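Local coordinates for protein aerobactin synthase IucC (Klebsiella pneumoniae, PDB 6CN7) that completes the siderophore aerobactin, probably by ATP-dependent attachment of a second N-acetyl-N-hydroxylysine to the citryl intermediate, at residues A[8-11]-A[12-16]; A[224-228]-A[229-233]; A[471-474]-A[475-479]; A[505-508]-A[509-513]. The protein carries 5 engineered substitutions. One frame throughout, in Å; residues are numbered along the deposited sequence.

How the interactions relate
All four contacts are local. Interactions 1, 2 and 4 each lie within one helix, and interaction 3 is where a strand passes into a helix. They are spread through the chain, and none touches another. Interactions 3 and 4 are the nearest pair, with about 11 Å between nearest atoms. They sit at the starts of two helices that follow each other, 475-499 and 505-521. Interaction 1 lies near the N-terminus, about 17 Å from interaction 4 between nearest atoms. Interactions 2 and 4 are the farthest apart, about 49 Å between centres, and lie on opposite sides of the chain's centre. Interaction 2 is at the interface with the second subunit, which also reaches Trp8 in interaction 1.

Interaction 1. Residues A[8-11]-A[12-16]; sequences WDFV and NRQLV
The backbone amides of Asn12, Arg13, Gln14 and Leu15 bond back to the carbonyls of Trp8, Asp9, Phe10 and Val11, the regular i to i+4 ladder of an alpha helix. Three side-chain pairs run along it. In the first, Asn12 folds back on the helix. Its ND2 bonds to Trp8 O at 2.9 Å and nearly straight (170°). The amide N of Asn12 reaches Trp8 O from the other face of the carbonyl plane, so two donors of one residue share that oxygen. The same ND2 sits over the centre of the Trp8 ring, 3.1 Å from Trp8 CE2. The first torsion of Asn12, -93°, lies off the staggered value and swings the amide back to Trp8. Asn12 OD1 is held by the amide of Ala76.

In the second pair, Arg13 NE meets Asp9 OD2 at 3.1 Å in a salt bridge. The carboxylate oxygen is met on its syn side and lies in the guanidinium plane, but the two planes are steeply turned, 72° apart. NE to Asp9 OD1 is a weak bond of 3.3 Å. Arg13 NH1 also bonds to Leu67 O, so the guanidinium is held from two directions.

In the third pair, Phe10 and Gln14 stack. Gln14 CG is 3.8 Å from the Phe10 ring centroid in a CH-pi contact over the face, and the Gln14 amide lies almost parallel to the ring.

Trp8, Val11 and Leu15 face Leu105. This is an N-terminal helix of amphipathic type, with i to i+4 side-chain pairs, among them a salt bridge, beside an apolar face that packs on helix 91-114.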
loop_
_atom_site.group_PDB
_atom_site.type_symbol
_atom_site.label_atom_id
_atom_site.label_comp_id
_atom_site.label_asym_id
_atom_site.label_seq_id
_atom_site.Cartn_x
_atom_site.Cartn_y
_atom_site.Cartn_z
ATOM N N TRP A 8 -3.947 -14.631 -24.349
ATOM C CA TRP A 8 -5.050 -13.905 -23.730
ATOM C C TRP A 8 -6.384 -14.582 -24.013
ATOM O O TRP A 8 -7.267 -14.614 -23.149
ATOM C CB TRP A 8 -5.056 -12.459 -24.226
ATOM C CG TRP A 8 -6.157 -11.624 -23.659
ATOM C CD1 TRP A 8 -7.223 -11.109 -24.334
ATOM C CD2 TRP A 8 -6.303 -11.203 -22.297
ATOM N NE1 TRP A 8 -8.025 -10.393 -23.478
ATOM C CE2 TRP A 8 -7.480 -10.434 -22.221
ATOM C CE3 TRP A 8 -5.550 -11.401 -21.133
ATOM C CZ2 TRP A 8 -7.928 -9.871 -21.030
ATOM C CZ3 TRP A 8 -5.995 -10.835 -19.953
ATOM C CH2 TRP A 8 -7.171 -10.078 -19.911
ATOM N N ASP A 9 -6.550 -15.136 -25.217
ATOM C CA ASP A 9 -7.798 -15.818 -25.541
ATOM C C ASP A 9 -7.886 -17.168 -24.844
ATOM O O ASP A 9 -8.959 -17.558 -24.371
ATOM C CB ASP A 9 -7.926 -15.995 -27.052
ATOM C CG ASP A 9 -9.152 -16.798 -27.438
ATOM O OD1 ASP A 9 -10.277 -16.280 -27.275
ATOM O OD2 ASP A 9 -8.990 -17.948 -27.897
ATOM N N PHE A 10 -6.769 -17.896 -24.772
ATOM C CA PHE A 10 -6.779 -19.191 -24.102
ATOM C C PHE A 10 -7.120 -19.041 -22.626
ATOM O O PHE A 10 -7.908 -19.821 -22.080
ATOM C CB PHE A 10 -5.425 -19.881 -24.269
ATOM C CG PHE A 10 -5.330 -21.207 -23.570
ATOM C CD1 PHE A 10 -5.804 -22.360 -24.174
ATOM C CD2 PHE A 10 -4.761 -21.303 -22.310
ATOM C CE1 PHE A 10 -5.717 -23.582 -23.533
ATOM C CE2 PHE A 10 -4.670 -22.523 -21.665
ATOM C CZ PHE A 10 -5.149 -23.664 -22.278
ATOM N N VAL A 11 -6.544 -18.039 -21.963
ATOM C CA VAL A 11 -6.770 -17.878 -20.530
ATOM C C VAL A 11 -8.201 -17.426 -20.261
ATOM O O VAL A 11 -8.811 -17.824 -19.261
ATOM C CB VAL A 11 -5.737 -16.902 -19.939
ATOM C CG1 VAL A 11 -6.016 -16.650 -18.471
ATOM C CG2 VAL A 11 -4.337 -17.466 -20.100
ATOM N N ASN A 12 -8.758 -16.589 -21.140
ATOM C CA ASN A 12 -10.140 -16.157 -20.964
ATOM C C ASN A 12 -11.110 -17.306 -21.205
ATOM O O ASN A 12 -12.107 -17.444 -20.487
ATOM C CB ASN A 12 -10.454 -14.987 -21.895
ATOM C CG ASN A 12 -10.231 -13.641 -21.233
ATOM O OD1 ASN A 12 -11.089 -13.144 -20.503
ATOM N ND2 ASN A 12 -9.075 -13.041 -21.490
ATOM N N ARG A 13 -10.839 -18.142 -22.210
ATOM C CA ARG A 13 -11.710 -19.283 -22.479
ATOM C C ARG A 13 -11.689 -20.273 -21.322
ATOM O O ARG A 13 -12.741 -20.754 -20.885
ATOM C CB ARG A 13 -11.295 -19.969 -23.780
ATOM C CG ARG A 13 -11.681 -19.188 -25.019
ATOM C CD ARG A 13 -11.398 -19.952 -26.301
ATOM N NE ARG A 13 -11.795 -19.166 -27.466
ATOM C CZ ARG A 13 -12.991 -19.222 -28.045
ATOM N NH1 ARG A 13 -13.931 -20.041 -27.586
ATOM N NH2 ARG A 13 -13.250 -18.454 -29.095
ATOM N N GLN A 14 -10.497 -20.589 -20.809
ATOM C CA GLN A 14 -10.407 -21.515 -19.686
ATOM C C GLN A 14 -11.185 -20.993 -18.484
ATOM O O GLN A 14 -11.873 -21.759 -17.799
ATOM C CB GLN A 14 -8.943 -21.753 -19.313
ATOM C CG GLN A 14 -8.100 -22.378 -20.423
ATOM C CD GLN A 14 -8.415 -23.840 -20.662
ATOM O OE1 GLN A 14 -8.934 -24.208 -21.715
ATOM N NE2 GLN A 14 -8.091 -24.686 -19.693
ATOM N N LEU A 15 -11.095 -19.689 -18.212
ATOM C CA LEU A 15 -11.773 -19.143 -17.044
ATOM C C LEU A 15 -13.285 -19.120 -17.239
ATOM O O LEU A 15 -14.039 -19.456 -16.319
ATOM C CB LEU A 15 -11.246 -17.738 -16.733
ATOM C CG LEU A 15 -11.869 -17.058 -15.509
ATOM C CD1 LEU A 15 -11.751 -17.934 -14.270
ATOM C CD2 LEU A 15 -11.225 -15.701 -15.256
ATOM N N VAL A 16 -13.751 -18.725 -18.428
ATOM C CA VAL A 16 -15.185 -18.751 -18.707
ATOM C C VAL A 16 -15.730 -20.162 -18.522
ATOM O O VAL A 16 -16.779 -20.366 -17.899
ATOM C CB VAL A 16 -15.467 -18.217 -20.125
ATOM C CG1 VAL A 16 -16.912 -18.501 -20.544
ATOM C CG2 VAL A 16 -15.191 -16.721 -20.188
#

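Interaction 2. Residues A[224-228]-A[229-233]; sequences PWQWQ and QKISL
Trp225 and Gln229 cross at about a right angle, with Gln229 CG over one face of the indole. CG lies 3.7 Å from the centroid of the five-membered ring of Trp225, a CH-pi contact. The first torsion of Gln229 (-61°) sets CG over the ring, and the bend at the second turns the amide toward Gln228. There Gln229 NE2 makes a weak bond to Gln228 OE1 at 2.8 Å, and the two amide planes are 72° apart. Gln229 OE1 bonds to Gln229 NE2 of the second subunit.

Trp227 holds a second pair. Ser232 CB sits over the centre of its six-membered ring, 3.8 Å from the centroid. Ile231 CG2 meets the same indole at CE3, at 3.7 Å. Trp227 NE1 is taken by Glu153 of the second subunit, and its ring stacks on His169.

Ser232 OG turns back to Trp227 O at 2.8 Å, in the carbonyl plane. The backbone N of Ser232 reaches the same oxygen on a lone pair, so one carbonyl serves two donors. Gln226 O likewise takes both Lys230 N and Ile231 N. Gln226 CG packs on Ile231 CD1 at 3.4 Å, and its NE2 bonds to Thr279 and Met348.

The bonds from Ile231 N and Ser232 N span i to i+5. This is a pi-type turn, a local widening of the short helix 224-234, at the dimer interface.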
loop_
_atom_site.group_PDB
_atom_site.type_symbol
_atom_site.label_atom_id
_atom_site.label_comp_id
_atom_site.label_asym_id
_atom_site.label_seq_id
_atom_site.Cartn_x
_atom_site.Cartn_y
_atom_site.Cartn_z
ATOM N N PRO A 224 6.862 -8.702 4.500
ATOM C CA PRO A 224 7.093 -7.330 4.011
ATOM C C PRO A 224 5.825 -6.629 3.545
ATOM O O PRO A 224 5.690 -5.414 3.738
ATOM C CB PRO A 224 8.098 -7.529 2.866
ATOM C CG PRO A 224 8.013 -8.973 2.507
ATOM C CD PRO A 224 7.657 -9.695 3.761
ATOM N N TRP A 225 4.888 -7.356 2.934
ATOM C CA TRP A 225 3.615 -6.745 2.566
ATOM C C TRP A 225 2.857 -6.285 3.803
ATOM O O TRP A 225 2.307 -5.179 3.829
ATOM C CB TRP A 225 2.764 -7.723 1.757
ATOM C CG TRP A 225 1.523 -7.087 1.198
ATOM C CD1 TRP A 225 1.370 -6.538 -0.043
ATOM C CD2 TRP A 225 0.266 -6.924 1.865
ATOM N NE1 TRP A 225 0.099 -6.046 -0.191
ATOM C CE2 TRP A 225 -0.601 -6.269 0.967
ATOM C CE3 TRP A 225 -0.211 -7.266 3.135
ATOM C CZ2 TRP A 225 -1.920 -5.950 1.298
ATOM C CZ3 TRP A 225 -1.517 -6.950 3.459
ATOM C CH2 TRP A 225 -2.356 -6.300 2.544
ATOM N N GLN A 226 2.824 -7.124 4.843
ATOM C CA GLN A 226 2.167 -6.741 6.088
ATOM C C GLN A 226 2.797 -5.485 6.676
ATOM O O GLN A 226 2.086 -4.578 7.125
ATOM C CB GLN A 226 2.238 -7.900 7.084
ATOM C CG GLN A 226 1.453 -7.685 8.373
ATOM C CD GLN A 226 -0.042 -7.844 8.189
ATOM O OE1 GLN A 226 -0.534 -7.963 7.068
ATOM N NE2 GLN A 226 -0.775 -7.854 9.298
ATOM N N TRP A 227 4.131 -5.412 6.686
ATOM C CA TRP A 227 4.796 -4.211 7.182
ATOM C C TRP A 227 4.506 -3.015 6.288
ATOM O O TRP A 227 4.214 -1.916 6.777
ATOM C CB TRP A 227 6.304 -4.432 7.272
ATOM C CG TRP A 227 7.056 -3.151 7.465
ATOM C CD1 TRP A 227 7.806 -2.490 6.536
ATOM C CD2 TRP A 227 7.113 -2.366 8.659
ATOM N NE1 TRP A 227 8.333 -1.342 7.081
ATOM C CE2 TRP A 227 7.922 -1.245 8.384
ATOM C CE3 TRP A 227 6.562 -2.503 9.935
ATOM C CZ2 TRP A 227 8.193 -0.268 9.339
ATOM C CZ3 TRP A 227 6.831 -1.534 10.883
ATOM C CH2 TRP A 227 7.640 -0.431 10.581
ATOM N N GLN A 228 4.588 -3.215 4.973
ATOM C CA GLN A 228 4.435 -2.120 4.025
ATOM C C GLN A 228 3.044 -1.500 4.114
ATOM O O GLN A 228 2.899 -0.276 4.207
ATOM C CB GLN A 228 4.712 -2.646 2.617
ATOM C CG GLN A 228 4.745 -1.612 1.513
ATOM C CD GLN A 228 4.982 -2.251 0.159
ATOM O OE1 GLN A 228 4.182 -2.092 -0.763
ATOM N NE2 GLN A 228 6.079 -2.992 0.036
ATOM N N GLN A 229 2.005 -2.335 4.106
ATOM C CA GLN A 229 0.636 -1.857 3.962
ATOM C C GLN A 229 -0.101 -1.663 5.279
ATOM O O GLN A 229 -0.994 -0.811 5.347
ATOM C CB GLN A 229 -0.170 -2.831 3.096
ATOM C CG GLN A 229 0.377 -3.003 1.691
ATOM C CD GLN A 229 0.491 -1.689 0.949
ATOM O OE1 GLN A 229 -0.417 -0.860 0.987
ATOM N NE2 GLN A 229 1.615 -1.487 0.274
ATOM N N LYS A 230 0.229 -2.421 6.322
ATOM C CA LYS A 230 -0.583 -2.437 7.536
ATOM C C LYS A 230 0.176 -1.939 8.758
ATOM O O LYS A 230 -0.250 -0.962 9.382
ATOM C CB LYS A 230 -1.119 -3.855 7.773
ATOM C CG LYS A 230 -2.059 -4.356 6.680
ATOM C CD LYS A 230 -3.305 -3.484 6.558
ATOM C CE LYS A 230 -4.293 -4.065 5.565
ATOM N NZ LYS A 230 -5.493 -3.205 5.373
ATOM N N ILE A 231 1.293 -2.569 9.118
ATOM C CA ILE A 231 1.906 -2.296 10.413
ATOM C C ILE A 231 2.597 -0.938 10.412
ATOM O O ILE A 231 2.479 -0.170 11.374
ATOM C CB ILE A 231 2.866 -3.439 10.783
ATOM C CG1 ILE A 231 2.068 -4.733 10.959
ATOM C CG2 ILE A 231 3.637 -3.113 12.063
ATOM C CD1 ILE A 231 2.897 -5.977 10.905
ATOM N N SER A 232 3.322 -0.611 9.339
ATOM C CA SER A 232 3.996 0.682 9.276
ATOM C C SER A 232 3.017 1.842 9.385
ATOM O O SER A 232 3.429 2.961 9.709
ATOM C CB SER A 232 4.792 0.803 7.978
ATOM O OG SER A 232 3.926 0.887 6.858
ATOM N N LEU A 233 1.734 1.603 9.117
ATOM C CA LEU A 233 0.703 2.630 9.186
ATOM C C LEU A 233 -0.223 2.453 10.380
ATOM O O LEU A 233 -0.387 3.379 11.181
ATOM C CB LEU A 233 -0.114 2.619 7.883
ATOM C CG LEU A 233 -1.288 3.594 7.783
ATOM C CD1 LEU A 233 -0.808 5.031 7.898
ATOM C CD2 LEU A 233 -2.042 3.378 6.477
#

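Interaction 3. Residues A[471-474]-A[475-479]; sequences ARLS and ADYLI
Leu473 and Tyr477 make the close part of this contact, where a short strand turns into a helix. Leu473 CB meets Tyr477 CB at 3.5 Å, and the Leu473 methyls lie over one face of the Tyr477 ring, off toward its rim. They approach more loosely, with CD1 at 4.0 Å from Tyr477 CG. The first torsion of Tyr477, -96°, is well off the usual -60° or so. It brings the ring alongside both Leu473 and Ser474.

Ser474 stands at the N-cap position of helix 475-499, but its side chain makes no capping bond. Its OG is 3.5 Å from Tyr477 CD2 instead. The first turn is therefore tied by the backbone. Ser474 O takes Tyr477 N at 3.0 Å and Leu478 N at 3.4 Å, and both bonds are weak and well bent. Ala475 O is gripped more firmly, by Leu478 N at 2.8 Å and Ile479 N at 3.1 Å. It thus takes both an i to i+3 and an i to i+4 bond.

This is a strand-to-helix junction. Strand 472-473 runs parallel to strand 449-452 at the edge of a three-stranded mixed sheet, and Leu473 bonds through its backbone to Leu451 and Lys453.

The inner side is packed. Ala475 lies on Phe533, and Leu478 lies on Arg450 and Val452, with Leu478 CG 3.8 Å from Ser474 O. The outer side is looser. Ser474, Asp476 and Tyr477 are exposed there, and all three touch a crystal neighbour.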
loop_
_atom_site.group_PDB
_atom_site.type_symbol
_atom_site.label_atom_id
_atom_site.label_comp_id
_atom_site.label_asym_id
_atom_site.label_seq_id
_atom_site.Cartn_x
_atom_site.Cartn_y
_atom_site.Cartn_z
ATOM N N ALA A 471 -15.085 -26.186 17.323
ATOM C CA ALA A 471 -16.524 -26.371 17.215
ATOM C C ALA A 471 -16.891 -27.842 17.354
ATOM O O ALA A 471 -16.177 -28.726 16.871
ATOM C CB ALA A 471 -17.025 -25.831 15.875
ATOM N N ARG A 472 -18.011 -28.102 18.024
ATOM C CA ARG A 472 -18.573 -29.441 18.138
ATOM C C ARG A 472 -19.927 -29.461 17.448
ATOM O O ARG A 472 -20.798 -28.639 17.756
ATOM C CB ARG A 472 -18.715 -29.867 19.600
ATOM C CG ARG A 472 -17.395 -29.989 20.329
ATOM C CD ARG A 472 -17.566 -30.629 21.691
ATOM N NE ARG A 472 -17.864 -32.057 21.603
ATOM C CZ ARG A 472 -18.184 -32.816 22.645
ATOM N NH1 ARG A 472 -18.259 -32.284 23.858
ATOM N NH2 ARG A 472 -18.440 -34.107 22.477
ATOM N N LEU A 473 -20.101 -30.399 16.519
ATOM C CA LEU A 473 -21.273 -30.436 15.661
ATOM C C LEU A 473 -21.752 -31.876 15.532
ATOM O O LEU A 473 -21.071 -32.819 15.940
ATOM C CB LEU A 473 -20.956 -29.834 14.289
ATOM C CG LEU A 473 -20.478 -28.379 14.349
ATOM C CD1 LEU A 473 -19.926 -27.925 13.011
ATOM C CD2 LEU A 473 -21.607 -27.462 14.801
ATOM N N SER A 474 -22.946 -32.039 14.966
ATOM C CA SER A 474 -23.513 -33.364 14.791
ATOM C C SER A 474 -22.807 -34.099 13.653
ATOM O O SER A 474 -22.075 -33.509 12.854
ATOM C CB SER A 474 -25.014 -33.277 14.524
ATOM O OG SER A 474 -25.286 -32.620 13.299
ATOM N N ALA A 475 -23.036 -35.412 13.593
ATOM C CA ALA A 475 -22.345 -36.248 12.616
ATOM C C ALA A 475 -22.551 -35.736 11.195
ATOM O O ALA A 475 -21.594 -35.606 10.424
ATOM C CB ALA A 475 -22.825 -37.694 12.739
ATOM N N ASP A 476 -23.801 -35.435 10.832
ATOM C CA ASP A 476 -24.091 -34.989 9.471
ATOM C C ASP A 476 -23.322 -33.722 9.114
ATOM O O ASP A 476 -23.034 -33.487 7.936
ATOM C CB ASP A 476 -25.593 -34.765 9.298
ATOM C CG ASP A 476 -26.356 -36.062 9.108
ATOM O OD1 ASP A 476 -25.785 -37.138 9.388
ATOM O OD2 ASP A 476 -27.526 -36.010 8.670
ATOM N N TYR A 477 -22.990 -32.892 10.106
ATOM C CA TYR A 477 -22.135 -31.737 9.843
ATOM C C TYR A 477 -20.738 -32.173 9.412
ATOM O O TYR A 477 -20.125 -31.547 8.539
ATOM C CB TYR A 477 -22.034 -30.851 11.088
ATOM C CG TYR A 477 -22.984 -29.673 11.141
ATOM C CD1 TYR A 477 -22.905 -28.644 10.210
ATOM C CD2 TYR A 477 -23.933 -29.570 12.151
ATOM C CE1 TYR A 477 -23.766 -27.559 10.270
ATOM C CE2 TYR A 477 -24.790 -28.488 12.223
ATOM C CZ TYR A 477 -24.705 -27.487 11.278
ATOM O OH TYR A 477 -25.562 -26.412 11.347
ATOM N N LEU A 478 -20.219 -33.247 10.011
ATOM C CA LEU A 478 -18.812 -33.592 9.842
ATOM C C LEU A 478 -18.552 -34.413 8.588
ATOM O O LEU A 478 -17.437 -34.376 8.058
ATOM C CB LEU A 478 -18.314 -34.353 11.072
ATOM C CG LEU A 478 -18.324 -33.565 12.385
ATOM C CD1 LEU A 478 -17.864 -34.449 13.529
ATOM C CD2 LEU A 478 -17.452 -32.319 12.288
ATOM N N ILE A 479 -19.544 -35.159 8.100
ATOM C CA ILE A 479 -19.355 -35.907 6.859
ATOM C C ILE A 479 -18.909 -34.978 5.739
ATOM O O ILE A 479 -18.032 -35.321 4.939
ATOM C CB ILE A 479 -20.650 -36.657 6.487
ATOM C CG1 ILE A 479 -20.882 -37.827 7.445
ATOM C CG2 ILE A 479 -20.604 -37.163 5.040
ATOM C CD1 ILE A 479 -19.812 -38.903 7.383
#

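Interaction 4. Residues A[505-508]-A[509-513]; sequences ERRF and YQLLA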
loop_
_atom_site.group_PDB
_atom_site.type_symbol
_atom_site.label_atom_id
_atom_site.label_comp_id
_atom_site.label_asym_id
_atom_site.label_seq_id
_atom_site.Cartn_x
_atom_site.Cartn_y
_atom_site.Cartn_z
ATOM N N GLU A 505 -14.943 -43.161 -14.515
ATOM C CA GLU A 505 -15.313 -42.665 -13.193
ATOM C C GLU A 505 -16.025 -43.740 -12.386
ATOM O O GLU A 505 -15.782 -43.889 -11.184
ATOM C CB GLU A 505 -16.196 -41.425 -13.321
ATOM C CG GLU A 505 -15.447 -40.172 -13.742
ATOM C CD GLU A 505 -16.289 -38.918 -13.604
ATOM O OE1 GLU A 505 -17.430 -38.904 -14.114
ATOM O OE2 GLU A 505 -15.814 -37.950 -12.972
ATOM N N ARG A 506 -16.909 -44.503 -13.030
ATOM C CA ARG A 506 -17.612 -45.566 -12.323
ATOM C C ARG A 506 -16.627 -46.532 -11.678
ATOM O O ARG A 506 -16.813 -46.951 -10.530
ATOM C CB ARG A 506 -18.544 -46.304 -13.282
ATOM C CG ARG A 506 -19.347 -47.408 -12.622
ATOM C CD ARG A 506 -20.309 -48.063 -13.592
ATOM N NE ARG A 506 -21.068 -49.124 -12.938
ATOM C CZ ARG A 506 -22.116 -48.913 -12.149
ATOM N NH1 ARG A 506 -22.538 -47.676 -11.910
ATOM N NH2 ARG A 506 -22.743 -49.940 -11.593
ATOM N N ARG A 507 -15.567 -46.894 -12.402
ATOM C CA ARG A 507 -14.544 -47.762 -11.833
ATOM C C ARG A 507 -13.731 -47.027 -10.774
ATOM O O ARG A 507 -13.430 -47.587 -9.714
ATOM C CB ARG A 507 -13.635 -48.287 -12.947
ATOM C CG ARG A 507 -12.565 -49.255 -12.483
ATOM C CD ARG A 507 -13.175 -50.505 -11.874
ATOM N NE ARG A 507 -12.159 -51.482 -11.503
ATOM C CZ ARG A 507 -12.368 -52.500 -10.674
ATOM N NH1 ARG A 507 -13.560 -52.679 -10.118
ATOM N NH2 ARG A 507 -11.379 -53.336 -10.394
ATOM N N PHE A 508 -13.365 -45.773 -11.051
ATOM C CA PHE A 508 -12.626 -44.959 -10.090
ATOM C C PHE A 508 -13.244 -45.049 -8.699
ATOM O O PHE A 508 -12.552 -45.326 -7.712
ATOM C CB PHE A 508 -12.598 -43.509 -10.585
ATOM C CG PHE A 508 -11.814 -42.565 -9.709
ATOM C CD1 PHE A 508 -12.379 -42.022 -8.566
ATOM C CD2 PHE A 508 -10.521 -42.198 -10.047
ATOM C CE1 PHE A 508 -11.665 -41.145 -7.769
ATOM C CE2 PHE A 508 -9.804 -41.318 -9.256
ATOM C CZ PHE A 508 -10.376 -40.790 -8.118
ATOM N N TYR A 509 -14.555 -44.825 -8.602
ATOM C CA TYR A 509 -15.210 -44.795 -7.303
ATOM C C TYR A 509 -15.608 -46.182 -6.812
ATOM O O TYR A 509 -15.915 -46.337 -5.625
ATOM C CB TYR A 509 -16.416 -43.861 -7.375
ATOM C CG TYR A 509 -15.994 -42.432 -7.635
ATOM C CD1 TYR A 509 -15.585 -41.611 -6.595
ATOM C CD2 TYR A 509 -15.970 -41.917 -8.924
ATOM C CE1 TYR A 509 -15.181 -40.309 -6.830
ATOM C CE2 TYR A 509 -15.566 -40.620 -9.168
ATOM C CZ TYR A 509 -15.173 -39.821 -8.118
ATOM O OH TYR A 509 -14.771 -38.527 -8.357
ATOM N N GLN A 510 -15.600 -47.191 -7.688
ATOM C CA GLN A 510 -15.657 -48.574 -7.219
ATOM C C GLN A 510 -14.429 -48.909 -6.385
ATOM O O GLN A 510 -14.536 -49.551 -5.333
ATOM C CB GLN A 510 -15.760 -49.536 -8.404
ATOM C CG GLN A 510 -17.152 -49.691 -8.988
ATOM C CD GLN A 510 -17.160 -50.567 -10.227
ATOM O OE1 GLN A 510 -16.108 -50.884 -10.782
ATOM N NE2 GLN A 510 -18.348 -50.963 -10.666
ATOM N N LEU A 511 -13.248 -48.480 -6.840
ATOM C CA LEU A 511 -12.017 -48.749 -6.103
ATOM C C LEU A 511 -12.013 -48.038 -4.756
ATOM O O LEU A 511 -11.552 -48.599 -3.755
ATOM C CB LEU A 511 -10.807 -48.322 -6.934
ATOM C CG LEU A 511 -10.291 -49.320 -7.976
ATOM C CD1 LEU A 511 -11.321 -49.595 -9.047
ATOM C CD2 LEU A 511 -9.015 -48.792 -8.606
ATOM N N LEU A 512 -12.515 -46.803 -4.709
ATOM C CA LEU A 512 -12.578 -46.079 -3.445
ATOM C C LEU A 512 -13.514 -46.776 -2.466
ATOM O O LEU A 512 -13.189 -46.940 -1.285
ATOM C CB LEU A 512 -13.028 -44.637 -3.688
ATOM C CG LEU A 512 -13.208 -43.766 -2.440
ATOM C CD1 LEU A 512 -11.918 -43.686 -1.637
ATOM C CD2 LEU A 512 -13.689 -42.373 -2.827
ATOM N N ALA A 513 -14.688 -47.195 -2.945
ATOM C CA ALA A 513 -15.639 -47.885 -2.079
ATOM C C ALA A 513 -15.066 -49.203 -1.575
ATOM O O ALA A 513 -15.292 -49.586 -0.421
ATOM C CB ALA A 513 -16.949 -48.122 -2.827
#
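Glu505 O accepts the backbone N of Tyr509 at 3.0 Å, and the edge of the Tyr509 ring is turned toward the same oxygen. Tyr509 carries the aromatic part of the contact. Phe508 points an edge at its face in a tilted edge-to-face pair, with centroids 4.6 Å apart and planes at 59°. Phe508 CD1 lies over the centre of the Tyr509 ring, 3.5 Å from CE2. The two rings meet because Phe508 sends CG away from its backbone N (-178°), while Tyr509 keeps CG beside its own.

On another side of the helix, Arg507 NH1 bonds to Gln510 OE1 at 3.2 Å, almost straight (173°). The oxygen lies in the guanidinium plane, but NH1 stands above the amide's carbonyl plane. Leu511 CD1 rests over one face of the guanidinium, 3.5 Å from CZ. Arg507 NE pairs with Glu396.

Tyr509 OH bonds to Trp57 and Ser495, and Glu505 to Ile56 and Ser495. The buried polar ends are thus satisfied by neighbours, and the charge of Arg507 is probably balanced by Glu396, with Gln510 fixing the turn of its guanidinium.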